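Local structure of nucleoporin NUP170 (Chaetomium thermophilum, 5HAX) at residues H55-P59 with T478-I484; R396-D402 with G437-I441. The protein probably serves as a scaffold subunit of the nuclear pore complex, belonging to the inner-ring nucleoporins. One frame throughout, in Å; residues are numbered along the deposited sequence.

Interaction 1. Residues H55-P59 with T478-I484; sequences HHNIP and TNTGVHI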
loop_
_atom_site.group_PDB
_atom_site.type_symbol
_atom_site.label_atom_id
_atom_site.label_comp_id
_atom_site.label_asym_id
_atom_site.label_seq_id
_atom_site.Cartn_x
_atom_site.Cartn_y
_atom_site.Cartn_z
ATOM N N HIS A 55 7.060 14.874 12.654
ATOM C CA HIS A 55 5.948 15.799 12.476
ATOM C C HIS A 55 6.443 17.058 11.776
ATOM O O HIS A 55 7.609 17.440 11.908
ATOM C CB HIS A 55 5.299 16.164 13.819
ATOM C CG HIS A 55 6.144 17.055 14.676
ATOM N ND1 HIS A 55 7.116 16.570 15.524
ATOM C CD2 HIS A 55 6.158 18.401 14.818
ATOM C CE1 HIS A 55 7.695 17.579 16.150
ATOM N NE2 HIS A 55 7.132 18.702 15.741
ATOM N N HIS A 56 5.540 17.703 11.035
ATOM C CA HIS A 56 5.851 18.906 10.263
ATOM C C HIS A 56 4.802 19.966 10.565
ATOM O O HIS A 56 3.635 19.813 10.192
ATOM C CB HIS A 56 5.890 18.608 8.763
ATOM C CG HIS A 56 6.836 17.511 8.386
ATOM N ND1 HIS A 56 8.205 17.667 8.411
ATOM C CD2 HIS A 56 6.609 16.248 7.956
ATOM C CE1 HIS A 56 8.781 16.543 8.023
ATOM N NE2 HIS A 56 7.835 15.666 7.740
ATOM N N ASN A 57 5.218 21.047 11.219
ATOM C CA ASN A 57 4.299 22.125 11.552
ATOM C C ASN A 57 3.832 22.856 10.299
ATOM O O ASN A 57 4.535 22.918 9.287
ATOM C CB ASN A 57 4.962 23.118 12.507
ATOM C CG ASN A 57 5.080 22.580 13.918
ATOM O OD1 ASN A 57 4.110 22.577 14.675
ATOM N ND2 ASN A 57 6.274 22.128 14.283
ATOM N N ILE A 58 2.626 23.405 10.374
ATOM C CA ILE A 58 2.132 24.280 9.305
ATOM C C ILE A 58 2.974 25.554 9.287
ATOM O O ILE A 58 3.251 26.119 10.360
ATOM C CB ILE A 58 0.649 24.601 9.521
ATOM C CG1 ILE A 58 -0.201 23.343 9.312
ATOM C CG2 ILE A 58 0.186 25.702 8.566
ATOM C CD1 ILE A 58 -1.650 23.494 9.742
ATOM N N PRO A 59 3.411 26.038 8.122
ATOM C CA PRO A 59 4.202 27.274 8.091
ATOM C C PRO A 59 3.453 28.446 8.712
ATOM O O PRO A 59 2.229 28.558 8.609
ATOM C CB PRO A 59 4.448 27.499 6.595
ATOM C CG PRO A 59 4.357 26.137 5.992
ATOM C CD PRO A 59 3.319 25.410 6.792
ATOM N N THR A 478 -3.376 17.451 10.421
ATOM C CA THR A 478 -4.187 18.096 11.447
ATOM C C THR A 478 -4.204 19.600 11.195
ATOM O O THR A 478 -3.587 20.106 10.253
ATOM C CB THR A 478 -3.657 17.796 12.853
ATOM O OG1 THR A 478 -2.443 18.525 13.079
ATOM C CG2 THR A 478 -3.402 16.307 13.036
ATOM N N ASN A 479 -4.920 20.318 12.056
ATOM C CA ASN A 479 -4.982 21.770 11.975
ATOM C C ASN A 479 -3.708 22.442 12.467
ATOM O O ASN A 479 -3.611 23.672 12.394
ATOM C CB ASN A 479 -6.181 22.289 12.775
ATOM C CG ASN A 479 -6.126 21.888 14.235
ATOM O OD1 ASN A 479 -5.600 20.829 14.581
ATOM N ND2 ASN A 479 -6.670 22.733 15.102
ATOM N N THR A 480 -2.736 21.669 12.961
ATOM C CA THR A 480 -1.471 22.204 13.443
ATOM C C THR A 480 -0.257 21.693 12.680
ATOM O O THR A 480 0.804 22.321 12.764
ATOM C CB THR A 480 -1.278 21.870 14.933
ATOM O OG1 THR A 480 -1.038 20.466 15.087
ATOM C CG2 THR A 480 -2.507 22.270 15.739
ATOM N N GLY A 481 -0.371 20.590 11.948
ATOM C CA GLY A 481 0.766 20.066 11.222
ATOM C C GLY A 481 0.444 18.733 10.576
ATOM O O GLY A 481 -0.706 18.289 10.552
ATOM N N VAL A 482 1.496 18.114 10.043
ATOM C CA VAL A 482 1.422 16.818 9.372
ATOM C C VAL A 482 2.276 15.841 10.168
ATOM O O VAL A 482 3.477 16.072 10.354
ATOM C CB VAL A 482 1.910 16.901 7.915
ATOM C CG1 VAL A 482 1.919 15.516 7.264
ATOM C CG2 VAL A 482 1.050 17.867 7.114
ATOM N N HIS A 483 1.660 14.756 10.628
ATOM C CA HIS A 483 2.355 13.697 11.347
ATOM C C HIS A 483 2.566 12.503 10.424
ATOM O O HIS A 483 1.649 12.098 9.703
ATOM C CB HIS A 483 1.561 13.261 12.581
ATOM C CG HIS A 483 1.154 14.393 13.473
ATOM N ND1 HIS A 483 1.851 14.732 14.613
ATOM C CD2 HIS A 483 0.116 15.262 13.394
ATOM C CE1 HIS A 483 1.263 15.761 15.197
ATOM N NE2 HIS A 483 0.208 16.102 14.478
ATOM N N ILE A 484 3.773 11.942 10.448
ATOM C CA ILE A 484 4.117 10.782 9.630
ATOM C C ILE A 484 4.005 9.537 10.500
ATOM O O ILE A 484 4.665 9.431 11.540
ATOM C CB ILE A 484 5.528 10.906 9.033
ATOM C CG1 ILE A 484 5.689 12.228 8.274
ATOM C CG2 ILE A 484 5.805 9.725 8.110
ATOM C CD1 ILE A 484 4.752 12.392 7.088
#
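His-56 and Val-482 form the hydrogen-bonded pair of this antiparallel strand contact: His-56 N donates to Val-482 O and Val-482 N returns a bond to His-56 O, each at 2.7 Å. Their side chains share one face of the sheet. With CG anti to its carbonyl carbon (chi1 -56°), His-56 sets its imidazole beside Ile-484, whose CG1 lies 4.1 Å from His-56 NE2; the two side chains cross obliquely. On the other face, His-55 brings only its CB to His-483 ND1, at 3.8 Å, and its ring swings clear of the partner strand. Side-chain-less Gly-481 brings its CA within 3.1 Å of His-56 O. Past the strand end, Ile-58 N bonds to Thr-480 O at 3.2 Å. The extended outer arm of Ile-58 (chi2 170°) carries CD1 over the turn to 3.3 Å from Asn-479 O. That turn is an ST turn, in which Thr-478 OG1 accepts from Thr-480 N; the same hydroxyl also bonds to Asn-438. Strand 50-57 forms the edge of a four-stranded propeller blade whose other strands come from the far end of the domain, a Velcro closure, with Val-482 packed on strand 473-478 and Pro-59 at the N-cap position just before helix 60-67.

Interaction 2. Residues R396-D402 with G437-I441; sequences RKHPNQD and GNRTI
Arg-396 lays its guanidinium across that of Arg-439, the two planes 33° apart and their CZ atoms separated by 3.9 Å. Arg-439 CZ sits over one face of the Arg-396 group, displaced from the centre of the group, while the side chains as a whole cross at about a right angle. Arg-396 NH2 and Arg-439 NH1 approach to 3.3 Å, but as two donors they form no bond. What fixes the first arginine is Asp-402: a bend at chi3 (-90°) turns the guanidinium so that it grips the carboxylate side-on in a bidentate salt bridge, NE to OD1 and NH1 to OD2, both at 2.8 Å. Across the contact, Thr-440 N reaches Asp-402 OD2 at 2.8 Å in a nearly straight bond (165°), arriving from the face opposite Arg-396 NH1. Arg-396 NH1 also makes a weak bond to Thr-440 O, close to the guanidinium plane. At the other end, Gly-437 N donates weakly to Asn-400 O. The loop between strands 390-395 and 403-409 of one propeller blade is thereby joined to the approach to strand 440-445 in the next. Chemically, the buried carboxylate, with strong donors on both oxygens, probably offsets the charge of Arg-396 enough for the exposed Arg-439 to lie over it.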
loop_
_atom_site.group_PDB
_atom_site.type_symbol
_atom_site.label_atom_id
_atom_site.label_comp_id
_atom_site.label_asym_id
_atom_site.label_seq_id
_atom_site.Cartn_x
_atom_site.Cartn_y
_atom_site.Cartn_z
ATOM N N ARG A 396 -13.543 10.619 18.379
ATOM C CA ARG A 396 -13.726 11.967 18.899
ATOM C C ARG A 396 -14.607 11.936 20.143
ATOM O O ARG A 396 -15.641 12.608 20.201
ATOM C CB ARG A 396 -14.327 12.853 17.801
ATOM C CG ARG A 396 -13.952 14.321 17.876
ATOM C CD ARG A 396 -14.098 14.981 16.509
ATOM N NE ARG A 396 -12.871 14.906 15.717
ATOM C CZ ARG A 396 -12.797 15.187 14.419
ATOM N NH1 ARG A 396 -11.635 15.100 13.784
ATOM N NH2 ARG A 396 -13.882 15.552 13.748
ATOM N N LYS A 397 -14.203 11.148 21.147
ATOM C CA LYS A 397 -14.988 11.045 22.374
ATOM C C LYS A 397 -15.083 12.381 23.094
ATOM O O LYS A 397 -16.097 12.665 23.743
ATOM C CB LYS A 397 -14.381 9.995 23.303
ATOM C CG LYS A 397 -14.774 8.569 22.964
ATOM C CD LYS A 397 -14.161 7.581 23.941
ATOM C CE LYS A 397 -14.635 6.162 23.668
ATOM N NZ LYS A 397 -16.108 6.017 23.835
ATOM N N HIS A 398 -14.044 13.205 22.998
ATOM C CA HIS A 398 -14.031 14.532 23.582
ATOM C C HIS A 398 -13.873 15.574 22.481
ATOM O O HIS A 398 -13.197 15.324 21.478
ATOM C CB HIS A 398 -12.898 14.664 24.605
ATOM C CG HIS A 398 -12.869 13.549 25.604
ATOM N ND1 HIS A 398 -13.796 13.435 26.617
ATOM C CD2 HIS A 398 -12.036 12.490 25.735
ATOM C CE1 HIS A 398 -13.532 12.357 27.334
ATOM N NE2 HIS A 398 -12.468 11.766 26.820
ATOM N N PRO A 399 -14.482 16.751 22.635
ATOM C CA PRO A 399 -14.565 17.696 21.517
ATOM C C PRO A 399 -13.288 18.475 21.256
ATOM O O PRO A 399 -13.255 19.269 20.309
ATOM C CB PRO A 399 -15.701 18.633 21.954
ATOM C CG PRO A 399 -15.740 18.541 23.469
ATOM C CD PRO A 399 -14.877 17.382 23.905
ATOM N N ASN A 400 -12.244 18.266 22.057
ATOM C CA ASN A 400 -10.982 18.979 21.909
ATOM C C ASN A 400 -9.843 18.108 21.407
ATOM O O ASN A 400 -8.974 18.610 20.691
ATOM C CB ASN A 400 -10.565 19.599 23.247
ATOM C CG ASN A 400 -10.127 18.556 24.257
ATOM O OD1 ASN A 400 -8.933 18.311 24.434
ATOM N ND2 ASN A 400 -11.093 17.929 24.919
ATOM N N GLN A 401 -9.830 16.821 21.752
ATOM C CA GLN A 401 -8.711 15.933 21.465
ATOM C C GLN A 401 -9.193 14.732 20.668
ATOM O O GLN A 401 -10.138 14.048 21.075
ATOM C CB GLN A 401 -8.045 15.466 22.761
ATOM C CG GLN A 401 -6.725 14.746 22.551
ATOM C CD GLN A 401 -6.136 14.216 23.846
ATOM O OE1 GLN A 401 -6.823 14.128 24.864
ATOM N NE2 GLN A 401 -4.857 13.863 23.812
ATOM N N ASP A 402 -8.539 14.477 19.537
ATOM C CA ASP A 402 -8.773 13.270 18.759
ATOM C C ASP A 402 -7.867 12.153 19.255
ATOM O O ASP A 402 -6.721 12.393 19.644
ATOM C CB ASP A 402 -8.513 13.514 17.271
ATOM C CG ASP A 402 -9.559 14.402 16.627
ATOM O OD1 ASP A 402 -10.584 14.692 17.278
ATOM O OD2 ASP A 402 -9.361 14.800 15.459
ATOM N N GLY A 437 -5.873 19.999 21.046
ATOM C CA GLY A 437 -6.023 20.966 19.984
ATOM C C GLY A 437 -5.851 20.398 18.591
ATOM O O GLY A 437 -6.261 21.042 17.620
ATOM N N ASN A 438 -5.257 19.212 18.466
ATOM C CA ASN A 438 -5.057 18.581 17.167
ATOM C C ASN A 438 -6.373 17.975 16.696
ATOM O O ASN A 438 -6.835 16.971 17.248
ATOM C CB ASN A 438 -3.969 17.514 17.243
ATOM C CG ASN A 438 -2.575 18.080 17.042
ATOM O OD1 ASN A 438 -2.153 18.333 15.913
ATOM N ND2 ASN A 438 -1.849 18.274 18.137
ATOM N N ARG A 439 -6.979 18.586 15.683
ATOM C CA ARG A 439 -8.138 18.027 14.999
ATOM C C ARG A 439 -7.671 17.417 13.684
ATOM O O ARG A 439 -7.162 18.130 12.812
ATOM C CB ARG A 439 -9.197 19.099 14.745
ATOM C CG ARG A 439 -10.491 18.559 14.152
ATOM C CD ARG A 439 -11.490 19.674 13.892
ATOM N NE ARG A 439 -12.865 19.186 13.885
ATOM C CZ ARG A 439 -13.575 18.936 14.982
ATOM N NH1 ARG A 439 -14.821 18.494 14.883
ATOM N NH2 ARG A 439 -13.039 19.123 16.183
ATOM N N THR A 440 -7.835 16.105 13.546
ATOM C CA THR A 440 -7.439 15.431 12.318
ATOM C C THR A 440 -8.366 15.830 11.177
ATOM O O THR A 440 -9.585 15.905 11.343
ATOM C CB THR A 440 -7.461 13.914 12.510
ATOM O OG1 THR A 440 -6.642 13.561 13.632
ATOM C CG2 THR A 440 -6.943 13.200 11.262
ATOM N N ILE A 441 -7.774 16.089 10.016
ATOM C CA ILE A 441 -8.501 16.526 8.830
ATOM C C ILE A 441 -8.491 15.452 7.748
ATOM O O ILE A 441 -9.528 15.141 7.161
ATOM C CB ILE A 441 -7.921 17.854 8.293
ATOM C CG1 ILE A 441 -8.181 18.979 9.302
ATOM C CG2 ILE A 441 -8.530 18.208 6.935
ATOM C CD1 ILE A 441 -7.428 20.254 9.009
#

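How the interactions relate
Both contacts meet at the same four-stranded blade, interaction 1 at its edge strand 50-57 and interaction 2 at the approach to the opposite edge strand, 440-445, with centres 14 Å apart. Neither is wholly core or surface, since each pairs buried residues with exposed ones. Their chemistry follows their place: 55-59 with 478-484 closes a sheet by regular backbone bonding and modest side-chain packing, whereas 396-402 with 437-441 bridges two blades through loops and depends on a buried carboxylate and two overlapping arginine guanidinium groups. The hydroxyls and amide of turn 478-480 meet residues 437-439 and so connect the two directly. In sequence, the segments of interaction 2 both fall between the two segments of interaction 1.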